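Local atomic coordinates of lipopolysaccharide biosynthesis protein wbpB (Thermus thermophilus, PDB entry 3O9Z), a protein that is a dehydrogenase of 2,3-diacetamido-2,3-dideoxy-D-mannuronic acid biosynthesis that binds NAD and 2-oxoglutarate and probably oxidises a sugar precursor. Residues Thr182-His187 / Leu227-Ser232; Lys164-Ser169 / Gly178-Asn183; Trp194-Ala199 / Ile249-Glu254. All coordinates share one frame; numbering follows the deposited sequence. Where two conformers were deposited one is given.

Contact 1: Thr182-His187 / Leu227-Ser232. With AKG (2-oxoglutaric acid), chain F; NAD (nicotinamide-adenine-dinucleotide), chain E.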
loop_
_atom_site.group_PDB
_atom_site.type_symbol
_atom_site.label_atom_id
_atom_site.label_comp_id
_atom_site.label_asym_id
_atom_site.label_seq_id
_atom_site.Cartn_x
_atom_site.Cartn_y
_atom_site.Cartn_z
ATOM N N THR A 182 -11.878 -16.665 -15.342
ATOM C CA THR A 182 -12.856 -16.090 -14.426
ATOM C C THR A 182 -12.958 -14.579 -14.646
ATOM O O THR A 182 -14.031 -14.035 -14.887
ATOM C CB THR A 182 -12.448 -16.345 -12.985
ATOM O OG1 THR A 182 -12.521 -17.752 -12.699
ATOM C CG2 THR A 182 -13.391 -15.635 -12.005
ATOM N N ASN A 183 -11.822 -13.901 -14.514
ATOM C CA ASN A 183 -11.841 -12.448 -14.503
ATOM C C ASN A 183 -12.406 -11.879 -15.777
ATOM O O ASN A 183 -13.190 -10.957 -15.683
ATOM C CB ASN A 183 -10.443 -11.889 -14.257
ATOM C CG ASN A 183 -10.472 -10.407 -14.011
ATOM O OD1 ASN A 183 -11.240 -9.941 -13.170
ATOM N ND2 ASN A 183 -9.707 -9.636 -14.799
ATOM N N ILE A 184 -12.012 -12.414 -16.935
ATOM C CA ILE A 184 -12.588 -11.923 -18.171
ATOM C C ILE A 184 -13.658 -12.908 -18.640
ATOM O O ILE A 184 -14.733 -12.497 -19.010
ATOM C CB ILE A 184 -11.500 -11.765 -19.230
ATOM C CG1 ILE A 184 -10.371 -10.862 -18.719
ATOM C CG2 ILE A 184 -12.122 -11.173 -20.507
ATOM C CD1 ILE A 184 -10.745 -9.412 -18.401
ATOM N N GLY A 185 -13.362 -14.191 -18.593
ATOM C CA GLY A 185 -14.271 -15.203 -19.172
ATOM C C GLY A 185 -15.624 -15.326 -18.529
ATOM O O GLY A 185 -16.568 -15.762 -19.208
ATOM N N ILE A 186 -15.788 -14.854 -17.290
ATOM C CA ILE A 186 -17.097 -15.059 -16.655
ATOM C C ILE A 186 -18.223 -14.460 -17.476
ATOM O O ILE A 186 -19.357 -14.967 -17.468
ATOM C CB ILE A 186 -17.093 -14.506 -15.223
ATOM C CG1 ILE A 186 -18.338 -15.020 -14.468
ATOM C CG2 ILE A 186 -17.010 -12.962 -15.165
ATOM C CD1 ILE A 186 -18.153 -16.440 -14.029
ATOM N N HIS A 187 -17.974 -13.361 -18.189
ATOM C CA HIS A 187 -18.985 -12.746 -19.023
ATOM C C HIS A 187 -19.554 -13.767 -19.990
ATOM O O HIS A 187 -20.779 -13.853 -20.120
ATOM C CB HIS A 187 -18.383 -11.583 -19.819
ATOM C CG HIS A 187 -18.248 -10.306 -19.052
ATOM N ND1 HIS A 187 -19.330 -9.564 -18.625
ATOM C CD2 HIS A 187 -17.140 -9.619 -18.684
ATOM C CE1 HIS A 187 -18.894 -8.470 -18.023
ATOM N NE2 HIS A 187 -17.572 -8.494 -18.019
ATOM N N LEU A 227 -10.687 -17.342 -25.639
ATOM C CA LEU A 227 -10.603 -16.111 -24.841
ATOM C C LEU A 227 -9.159 -15.576 -24.907
ATOM O O LEU A 227 -8.214 -16.327 -24.632
ATOM C CB LEU A 227 -10.961 -16.512 -23.396
ATOM C CG LEU A 227 -10.616 -15.436 -22.366
ATOM C CD1 LEU A 227 -11.394 -14.137 -22.563
ATOM C CD2 LEU A 227 -10.884 -16.080 -20.979
ATOM N N SER A 228 -8.986 -14.288 -25.207
ATOM C CA SER A 228 -7.652 -13.731 -25.095
ATOM C C SER A 228 -7.706 -12.253 -24.742
ATOM O O SER A 228 -8.677 -11.537 -25.064
ATOM C CB SER A 228 -6.876 -13.880 -26.401
ATOM O OG SER A 228 -5.516 -13.427 -26.278
ATOM N N ILE A 229 -6.655 -11.841 -24.048
ATOM C CA ILE A 229 -6.387 -10.424 -23.797
ATOM C C ILE A 229 -5.256 -9.897 -24.663
ATOM O O ILE A 229 -4.774 -8.773 -24.438
ATOM C CB ILE A 229 -6.167 -10.103 -22.293
ATOM C CG1 ILE A 229 -5.075 -11.026 -21.771
ATOM C CG2 ILE A 229 -7.500 -10.280 -21.530
ATOM C CD1 ILE A 229 -4.518 -10.670 -20.355
ATOM N N ASP A 230 -4.814 -10.723 -25.612
ATOM C CA ASP A 230 -3.837 -10.268 -26.639
ATOM C C ASP A 230 -4.621 -9.813 -27.876
ATOM O O ASP A 230 -5.240 -10.644 -28.549
ATOM C CB ASP A 230 -2.918 -11.439 -26.959
ATOM C CG ASP A 230 -1.860 -11.109 -27.979
ATOM O OD1 ASP A 230 -1.976 -10.042 -28.611
ATOM O OD2 ASP A 230 -0.960 -11.965 -28.160
ATOM N N PRO A 231 -4.573 -8.511 -28.187
ATOM C CA PRO A 231 -5.381 -8.021 -29.308
ATOM C C PRO A 231 -4.869 -8.471 -30.688
ATOM O O PRO A 231 -5.601 -8.328 -31.660
ATOM C CB PRO A 231 -5.274 -6.499 -29.142
ATOM C CG PRO A 231 -3.914 -6.293 -28.571
ATOM C CD PRO A 231 -3.820 -7.427 -27.523
ATOM N N SER A 232 -3.750 -9.190 -30.742
ATOM C CA SER A 232 -3.306 -9.800 -31.989
ATOM C C SER A 232 -4.321 -10.831 -32.479
ATOM O O SER A 232 -4.285 -11.252 -33.643
ATOM C CB SER A 232 -1.911 -10.427 -31.880
ATOM O OG SER A 232 -1.913 -11.670 -31.198
HETATM C C1 AKG F . -12.994 -6.659 -16.992
HETATM O O1 AKG F . -12.016 -6.073 -17.526
HETATM O O2 AKG F . -12.954 -7.054 -15.822
HETATM C C2 AKG F . -14.269 -6.810 -17.660
HETATM O O5 AKG F . -15.181 -7.383 -17.069
HETATM C C3 AKG F . -14.464 -6.301 -19.064
HETATM C C4 AKG F . -14.203 -7.465 -20.019
HETATM C C5 AKG F . -14.188 -7.060 -21.480
HETATM O O3 AKG F . -13.540 -6.056 -21.829
HETATM O O4 AKG F . -14.823 -7.730 -22.299
HETATM P PA NAD E . -9.165 -1.599 -10.421
HETATM O O1A NAD E . -9.138 -0.462 -11.373
HETATM O O2A NAD E . -7.893 -2.361 -10.017
HETATM O O5B NAD E . -9.852 -0.935 -9.163
HETATM C C5B NAD E . -9.943 -1.765 -8.038
HETATM C C4B NAD E . -10.201 -0.869 -6.803
HETATM O O4B NAD E . -10.495 -1.675 -5.632
HETATM C C3B NAD E . -8.888 -0.112 -6.461
HETATM O O3B NAD E . -9.099 1.314 -6.414
HETATM C C2B NAD E . -8.429 -0.712 -5.121
HETATM O O2B NAD E . -7.725 0.197 -4.262
HETATM C C1B NAD E . -9.837 -1.028 -4.535
HETATM N N9A NAD E . -9.727 -1.991 -3.408
HETATM C C8A NAD E . -8.782 -2.887 -3.011
HETATM N N7A NAD E . -9.143 -3.485 -1.877
HETATM C C5A NAD E . -10.317 -2.906 -1.463
HETATM C C6A NAD E . -11.196 -3.076 -0.328
HETATM N N6A NAD E . -10.870 -3.954 0.670
HETATM N N1A NAD E . -12.268 -2.294 -0.381
HETATM C C2A NAD E . -12.653 -1.412 -1.294
HETATM N N3A NAD E . -11.829 -1.216 -2.356
HETATM C C4A NAD E . -10.728 -1.972 -2.428
HETATM O O3 NAD E . -10.196 -2.693 -10.968
HETATM P PN NAD E . -11.520 -2.563 -11.789
HETATM O O1N NAD E . -11.210 -2.839 -13.260
HETATM O O2N NAD E . -12.241 -1.296 -11.421
HETATM O O5D NAD E . -12.326 -3.877 -11.371
HETATM C C5D NAD E . -13.108 -3.706 -10.216
HETATM C C4D NAD E . -14.154 -4.835 -10.245
HETATM O O4D NAD E . -15.034 -4.510 -11.344
HETATM C C3D NAD E . -13.616 -6.255 -10.478
HETATM O O3D NAD E . -14.543 -7.153 -9.789
HETATM C C2D NAD E . -13.847 -6.421 -11.988
HETATM O O2D NAD E . -14.056 -7.775 -12.358
HETATM C C1D NAD E . -15.081 -5.571 -12.315
HETATM N N1N NAD E . -15.097 -5.078 -13.691
HETATM C C2N NAD E . -16.186 -5.220 -14.415
HETATM C C3N NAD E . -16.327 -4.781 -15.716
HETATM C C7N NAD E . -17.600 -5.098 -16.388
HETATM O O7N NAD E . -18.649 -5.319 -15.746
HETATM N N7N NAD E . -17.557 -4.994 -17.711
HETATM C C4N NAD E . -15.233 -4.115 -16.285
HETATM C C5N NAD E . -14.125 -3.902 -15.463
HETATM C C6N NAD E . -14.056 -4.368 -14.153
#
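I184 packs on L227 and I229, and G185 on L227, where strand 221-228 gives way to a loop; H187 faces the bound ligands instead. N183 precedes them and looks to the cofactor, its OD1 3.6 Å from O2D of NAD, while its backbone O accepts a hydrogen bond from K103 NZ. I184 lies between the protein core and the pocket, and a branched aliphatic residue suits it because each branch has its own neighbour. Its CG2, anti to the backbone N, lies 3.7 Å from L227 CD1. CG1 takes the position anti to the carbonyl carbon (chi1 -55°) and approaches I229 CG2 at 4.1 Å, and CD1 continues to 2-oxoglutarate, 3.7 Å from its carboxylate oxygen O1. The I184 side chain crosses those of L227 and I229 at roughly a right angle. At G185 the other methyl of L227, CD2, reaches the backbone, 3.9 Å from G185 N; a beta carbon on this residue would be pressed tightly against that methyl, and glycine lets the chain come close. H187 then directs NE2 at the ligand, giving a hydrogen bond of 2.8 Å to the keto oxygen O5 of 2-oxoglutarate, bent to 145° at the hydrogen. O5 sits at the ring edge, near its plane, and the nicotinamide N7N lies obliquely 3.5 Å from NE2. On the other segment S228 OG accepts from D230 N in an ST turn, where the chain leaves the strand around I229. The contact thus fastens the join between helices 180-183 and 186-196 onto the end of strand 221-228, with Y158 and T160 of neighbouring strand 152-160 also touching I184, and I186 packing against helix 281-294.

Contact 2: Lys164-Ser169 / Gly178-Asn183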
loop_
_atom_site.group_PDB
_atom_site.type_symbol
_atom_site.label_atom_id
_atom_site.label_comp_id
_atom_site.label_asym_id
_atom_site.label_seq_id
_atom_site.Cartn_x
_atom_site.Cartn_y
_atom_site.Cartn_z
ATOM N N LYS A 164 0.042 -3.320 -20.700
ATOM C CA LYS A 164 1.080 -3.885 -19.840
ATOM C C LYS A 164 0.777 -3.733 -18.361
ATOM O O LYS A 164 1.295 -4.484 -17.537
ATOM C CB LYS A 164 2.406 -3.183 -20.179
ATOM C CG LYS A 164 2.920 -3.592 -21.535
ATOM C CD LYS A 164 3.286 -5.009 -21.617
ATOM C CE LYS A 164 3.846 -5.232 -23.019
ATOM N NZ LYS A 164 5.138 -5.888 -22.778
ATOM N N TRP A 165 -0.098 -2.808 -17.994
ATOM C CA TRP A 165 -0.449 -2.641 -16.592
ATOM C C TRP A 165 -1.178 -3.891 -16.066
ATOM O O TRP A 165 -1.104 -4.178 -14.879
ATOM C CB TRP A 165 -1.329 -1.381 -16.432
ATOM C CG TRP A 165 -2.554 -1.455 -17.277
ATOM C CD1 TRP A 165 -2.656 -1.084 -18.590
ATOM C CD2 TRP A 165 -3.822 -2.036 -16.930
ATOM N NE1 TRP A 165 -3.915 -1.366 -19.086
ATOM C CE2 TRP A 165 -4.639 -1.967 -18.088
ATOM C CE3 TRP A 165 -4.342 -2.595 -15.736
ATOM C CZ2 TRP A 165 -5.969 -2.438 -18.105
ATOM C CZ3 TRP A 165 -5.695 -3.005 -15.747
ATOM C CH2 TRP A 165 -6.431 -2.970 -16.935
ATOM N N TYR A 166 -1.972 -4.535 -16.912
ATOM C CA TYR A 166 -2.807 -5.660 -16.428
ATOM C C TYR A 166 -1.938 -6.728 -15.774
ATOM O O TYR A 166 -2.297 -7.245 -14.695
ATOM C CB TYR A 166 -3.628 -6.159 -17.628
ATOM C CG TYR A 166 -4.644 -7.223 -17.339
ATOM C CD1 TYR A 166 -5.978 -6.881 -17.201
ATOM C CD2 TYR A 166 -4.292 -8.568 -17.312
ATOM C CE1 TYR A 166 -6.947 -7.878 -16.975
ATOM C CE2 TYR A 166 -5.259 -9.583 -17.091
ATOM C CZ TYR A 166 -6.539 -9.202 -16.924
ATOM O OH TYR A 166 -7.542 -10.169 -16.708
ATOM N N GLY A 167 -0.795 -7.069 -16.378
ATOM C CA GLY A 167 0.129 -8.057 -15.825
ATOM C C GLY A 167 0.859 -7.710 -14.552
ATOM O O GLY A 167 1.554 -8.566 -13.993
ATOM N N LYS A 168 0.690 -6.468 -14.091
ATOM C CA LYS A 168 1.274 -5.988 -12.842
ATOM C C LYS A 168 0.198 -5.705 -11.807
ATOM O O LYS A 168 0.502 -5.211 -10.719
ATOM C CB LYS A 168 2.163 -4.757 -13.086
ATOM C CG LYS A 168 3.365 -5.213 -13.917
ATOM C CD LYS A 168 4.413 -4.090 -13.984
ATOM C CE LYS A 168 5.603 -4.637 -14.760
ATOM N NZ LYS A 168 6.647 -3.543 -14.995
ATOM N N SER A 169 -1.031 -6.135 -12.106
ATOM C CA SER A 169 -2.183 -5.851 -11.216
ATOM C C SER A 169 -2.693 -7.139 -10.558
ATOM O O SER A 169 -2.299 -8.266 -10.895
ATOM C CB SER A 169 -3.279 -5.206 -12.067
ATOM O OG SER A 169 -3.992 -6.184 -12.796
ATOM N N GLY A 178 -9.173 -15.078 -9.753
ATOM C CA GLY A 178 -9.681 -16.364 -10.242
ATOM C C GLY A 178 -9.087 -16.818 -11.559
ATOM O O GLY A 178 -9.402 -17.919 -12.028
ATOM N N GLY A 179 -8.165 -16.031 -12.097
ATOM C CA GLY A 179 -7.495 -16.392 -13.333
ATOM C C GLY A 179 -8.242 -15.772 -14.517
ATOM O O GLY A 179 -9.357 -15.281 -14.399
ATOM N N LEU A 180 -7.635 -15.837 -15.702
ATOM C CA LEU A 180 -8.190 -15.222 -16.911
ATOM C C LEU A 180 -9.619 -15.685 -17.238
ATOM O O LEU A 180 -10.482 -14.883 -17.569
ATOM C CB LEU A 180 -7.206 -15.454 -18.071
ATOM C CG LEU A 180 -7.628 -14.813 -19.394
ATOM C CD1 LEU A 180 -7.466 -13.324 -19.252
ATOM C CD2 LEU A 180 -6.718 -15.328 -20.511
ATOM N N ALA A 181 -9.836 -17.002 -17.140
ATOM C CA ALA A 181 -11.161 -17.537 -17.489
ATOM C C ALA A 181 -12.258 -17.108 -16.534
ATOM O O ALA A 181 -13.436 -17.046 -16.923
ATOM C CB ALA A 181 -11.103 -19.073 -17.533
ATOM N N THR A 182 -11.878 -16.665 -15.342
ATOM C CA THR A 182 -12.856 -16.090 -14.426
ATOM C C THR A 182 -12.958 -14.579 -14.646
ATOM O O THR A 182 -14.031 -14.035 -14.887
ATOM C CB THR A 182 -12.448 -16.345 -12.985
ATOM O OG1 THR A 182 -12.521 -17.752 -12.699
ATOM C CG2 THR A 182 -13.391 -15.635 -12.005
ATOM N N ASN A 183 -11.822 -13.901 -14.514
ATOM C CA ASN A 183 -11.841 -12.448 -14.503
ATOM C C ASN A 183 -12.406 -11.879 -15.777
ATOM O O ASN A 183 -13.190 -10.957 -15.683
ATOM C CB ASN A 183 -10.443 -11.889 -14.257
ATOM C CG ASN A 183 -10.472 -10.407 -14.011
ATOM O OD1 ASN A 183 -11.240 -9.941 -13.170
ATOM N ND2 ASN A 183 -9.707 -9.636 -14.799
#
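Y166 and N183 reach for one another from opposite directions, and a single hydrogen bond joins them: N183 ND2 donates to Y166 OH at 2.9 Å, with an angle of 156° at the hydrogen. In both, CG stands anti to the backbone N; for Y166 (chi1 -175°) this carries the ring away from the 3-10 turn at 166-167 and brings its hydroxyl to helix 180-183. The hydroxyl lies close to the plane of the N183 amide, which suits an amide N-H, since those hydrogens lie in the amide plane, while the phenol ring and the amide are turned 40° apart. L180 lends an apolar neighbour, its CD1 methyl 4.1 Å from Y166 OH. A tyrosine fits here because its long, flat body can pack among I184, I229 and V172 and still present a polar atom at its end. The turn that bears it is closed by S169, whose OG and backbone N both bond to Y166 O; the OG bond measures 2.8 Å. On the other segment, G179 occupies the N-cap position with backbone angles that glycine tolerates, and its O accepts from both T182 N and N183 N. A phenylalanine in place of Y166 would probably leave N183 ND2 without this acceptor and its amide more able to swing. Chemically, the amide is gripped at both ends, since N183 OD1 also accepts from N82 ND2. The bond to Y166 probably helps, from a second shell, to fix the orientation of N183, which belongs to the NAD site.

Contact 3: Trp194-Ala199 / Ile249-Glu254; sequences WLFGRA and IAVDGE
L195 and I249 meet tip to tip, the CD1 methyl of each 3.8 Å from that of the other. The isoleucine is stretched out: CG1 is anti to the backbone N (chi1 -177°) and the chain runs on extended to CD1, so the terminal methyl projects from strand 245-251 toward the helix. F196 flanks this meeting and presents the rim of its ring to the strand. I249 CD1 lies near the ring plane, 4.3 Å from F196 CE2, and V251 CG2 lies likewise at the edge, 4.4 Å from F196 CZ. The strand methyls therefore touch the rim of the phenyl group, while one of its faces is taken up by the preceding residue: L195 CB stands 3.6 Å above the plane, over the ring centre. Leucine, isoleucine, valine and phenylalanine suit the place because the contact is wholly apolar and has no hydrogen bond to make across it. I249 and V251, two positions apart in an extended strand, point the same way and offer beta-branched side chains that are well accommodated in a sheet. Just past F196 the helix ends, and G197 takes a positive phi with backbone angles at which a beta carbon would crowd the preceding carbonyl. On the other segment a type I' turn runs from V251 to E254, with D252 and G253 at its corners, closing the hairpin to strand 254-257. Helix 136-146 adds to the same apolar layer through L141 and L145, and V154 of strand 152-160 touches both F196 and I249. This is the helix-on-sheet packing of an alpha/beta domain, consistent with the C-terminal domain of Gfo/Idh/MocA oxidoreductases, here at the C-terminal end of helix 186-196 and well away from the bound 2-oxoglutarate.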
loop_
_atom_site.group_PDB
_atom_site.type_symbol
_atom_site.label_atom_id
_atom_site.label_comp_id
_atom_site.label_asym_id
_atom_site.label_seq_id
_atom_site.Cartn_x
_atom_site.Cartn_y
_atom_site.Cartn_z
ATOM N N TRP A 194 -26.780 -18.748 -19.420
ATOM C CA TRP A 194 -28.080 -18.081 -19.587
ATOM C C TRP A 194 -28.822 -18.552 -20.845
ATOM O O TRP A 194 -30.030 -18.848 -20.788
ATOM C CB TRP A 194 -27.820 -16.569 -19.640
ATOM C CG TRP A 194 -28.987 -15.669 -19.813
ATOM C CD1 TRP A 194 -30.080 -15.566 -18.991
ATOM C CD2 TRP A 194 -29.095 -14.618 -20.781
ATOM N NE1 TRP A 194 -30.880 -14.536 -19.441
ATOM C CE2 TRP A 194 -30.281 -13.914 -20.506
ATOM C CE3 TRP A 194 -28.274 -14.172 -21.821
ATOM C CZ2 TRP A 194 -30.710 -12.838 -21.291
ATOM C CZ3 TRP A 194 -28.689 -13.087 -22.592
ATOM C CH2 TRP A 194 -29.901 -12.434 -22.318
ATOM N N LEU A 195 -28.116 -18.664 -21.973
ATOM C CA LEU A 195 -28.746 -19.115 -23.209
ATOM C C LEU A 195 -28.981 -20.624 -23.251
ATOM O O LEU A 195 -30.020 -21.052 -23.768
ATOM C CB LEU A 195 -27.880 -18.734 -24.400
ATOM C CG LEU A 195 -27.640 -17.231 -24.617
ATOM C CD1 LEU A 195 -26.638 -17.050 -25.765
ATOM C CD2 LEU A 195 -28.974 -16.528 -24.944
ATOM N N PHE A 196 -28.054 -21.403 -22.723
ATOM C CA PHE A 196 -27.968 -22.827 -23.059
ATOM C C PHE A 196 -27.947 -23.771 -21.870
ATOM O O PHE A 196 -27.869 -24.992 -22.038
ATOM C CB PHE A 196 -26.758 -23.114 -23.948
ATOM C CG PHE A 196 -26.713 -22.317 -25.219
ATOM C CD1 PHE A 196 -27.747 -22.408 -26.142
ATOM C CD2 PHE A 196 -25.639 -21.490 -25.501
ATOM C CE1 PHE A 196 -27.691 -21.694 -27.343
ATOM C CE2 PHE A 196 -25.559 -20.783 -26.669
ATOM C CZ PHE A 196 -26.596 -20.866 -27.608
ATOM N N GLY A 197 -28.005 -23.246 -20.657
ATOM C CA GLY A 197 -28.027 -24.123 -19.489
ATOM C C GLY A 197 -26.743 -24.667 -18.919
ATOM O O GLY A 197 -25.674 -24.090 -19.096
ATOM N N ARG A 198 -26.841 -25.786 -18.209
ATOM C CA ARG A 198 -25.772 -26.278 -17.374
ATOM C C ARG A 198 -24.750 -27.000 -18.243
ATOM O O ARG A 198 -25.105 -27.664 -19.242
ATOM C CB ARG A 198 -26.346 -27.289 -16.372
ATOM C CG ARG A 198 -25.349 -27.820 -15.333
ATOM C CD ARG A 198 -25.918 -29.003 -14.504
ATOM N NE ARG A 198 -24.933 -29.507 -13.550
ATOM C CZ ARG A 198 -24.765 -29.014 -12.326
ATOM N NH1 ARG A 198 -25.522 -28.016 -11.894
ATOM N NH2 ARG A 198 -23.839 -29.522 -11.523
ATOM N N ALA A 199 -23.490 -26.945 -17.843
ATOM C CA ALA A 199 -22.447 -27.641 -18.544
ATOM C C ALA A 199 -22.336 -29.098 -18.109
ATOM O O ALA A 199 -21.975 -29.425 -16.962
ATOM C CB ALA A 199 -21.093 -26.921 -18.381
ATOM N N ILE A 249 -20.492 -14.234 -30.731
ATOM C CA ILE A 249 -21.152 -15.538 -30.570
ATOM C C ILE A 249 -21.734 -15.943 -31.918
ATOM O O ILE A 249 -22.558 -15.220 -32.520
ATOM C CB ILE A 249 -22.159 -15.583 -29.413
ATOM C CG1 ILE A 249 -22.746 -16.997 -29.286
ATOM C CG2 ILE A 249 -23.267 -14.537 -29.572
ATOM C CD1 ILE A 249 -23.526 -17.200 -27.985
ATOM N N ALA A 250 -21.292 -17.089 -32.431
ATOM C CA ALA A 250 -21.790 -17.578 -33.735
ATOM C C ALA A 250 -22.594 -18.848 -33.516
ATOM O O ALA A 250 -22.066 -19.844 -33.016
ATOM C CB ALA A 250 -20.631 -17.828 -34.709
ATOM N N VAL A 251 -23.890 -18.805 -33.823
ATOM C CA VAL A 251 -24.779 -19.911 -33.493
ATOM C C VAL A 251 -25.267 -20.517 -34.810
ATOM O O VAL A 251 -25.889 -19.839 -35.634
ATOM C CB VAL A 251 -26.010 -19.442 -32.694
ATOM C CG1 VAL A 251 -26.950 -20.608 -32.435
ATOM C CG2 VAL A 251 -25.569 -18.763 -31.380
ATOM N N ASP A 252 -24.940 -21.789 -35.010
ATOM C CA ASP A 252 -25.280 -22.498 -36.241
ATOM C C ASP A 252 -24.845 -21.663 -37.457
ATOM O O ASP A 252 -25.606 -21.544 -38.421
ATOM C CB ASP A 252 -26.797 -22.736 -36.288
ATOM C CG ASP A 252 -27.262 -23.882 -35.394
ATOM O OD1 ASP A 252 -26.455 -24.471 -34.633
ATOM O OD2 ASP A 252 -28.474 -24.200 -35.477
ATOM N N GLY A 253 -23.653 -21.062 -37.407
ATOM C CA GLY A 253 -23.139 -20.220 -38.497
ATOM C C GLY A 253 -23.600 -18.775 -38.648
ATOM O O GLY A 253 -23.196 -18.078 -39.580
ATOM N N GLU A 254 -24.459 -18.308 -37.752
ATOM C CA GLU A 254 -24.868 -16.901 -37.744
ATOM C C GLU A 254 -24.135 -16.090 -36.679
ATOM O O GLU A 254 -24.202 -16.443 -35.501
ATOM C CB GLU A 254 -26.330 -16.815 -37.343
ATOM C CG GLU A 254 -27.260 -17.483 -38.322
ATOM C CD GLU A 254 -28.668 -16.973 -38.132
ATOM O OE1 GLU A 254 -28.917 -16.425 -37.034
ATOM O OE2 GLU A 254 -29.494 -17.101 -39.065
#

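From the N terminus, contact 2 comes first: it closes the short loop between 164-169 and 178-183, which includes helix 174-177, and is complete before contact 3 opens. Contact 1 begins on residues T182 and N183, which it shares with contact 2, and closes a longer loop through strands 199-207 and 211-218 at 227-232. Contact 3 starts within that loop, at 194-199, and ends beyond it at 249-254, so contacts 1 and 3 cross. Contacts 1 and 2 touch directly, I229 packing on Y166, beside the ligands. Contact 3, about 18 Å from contact 1 between centres, secures the far end of helix 186-196 to the same six-stranded sheet.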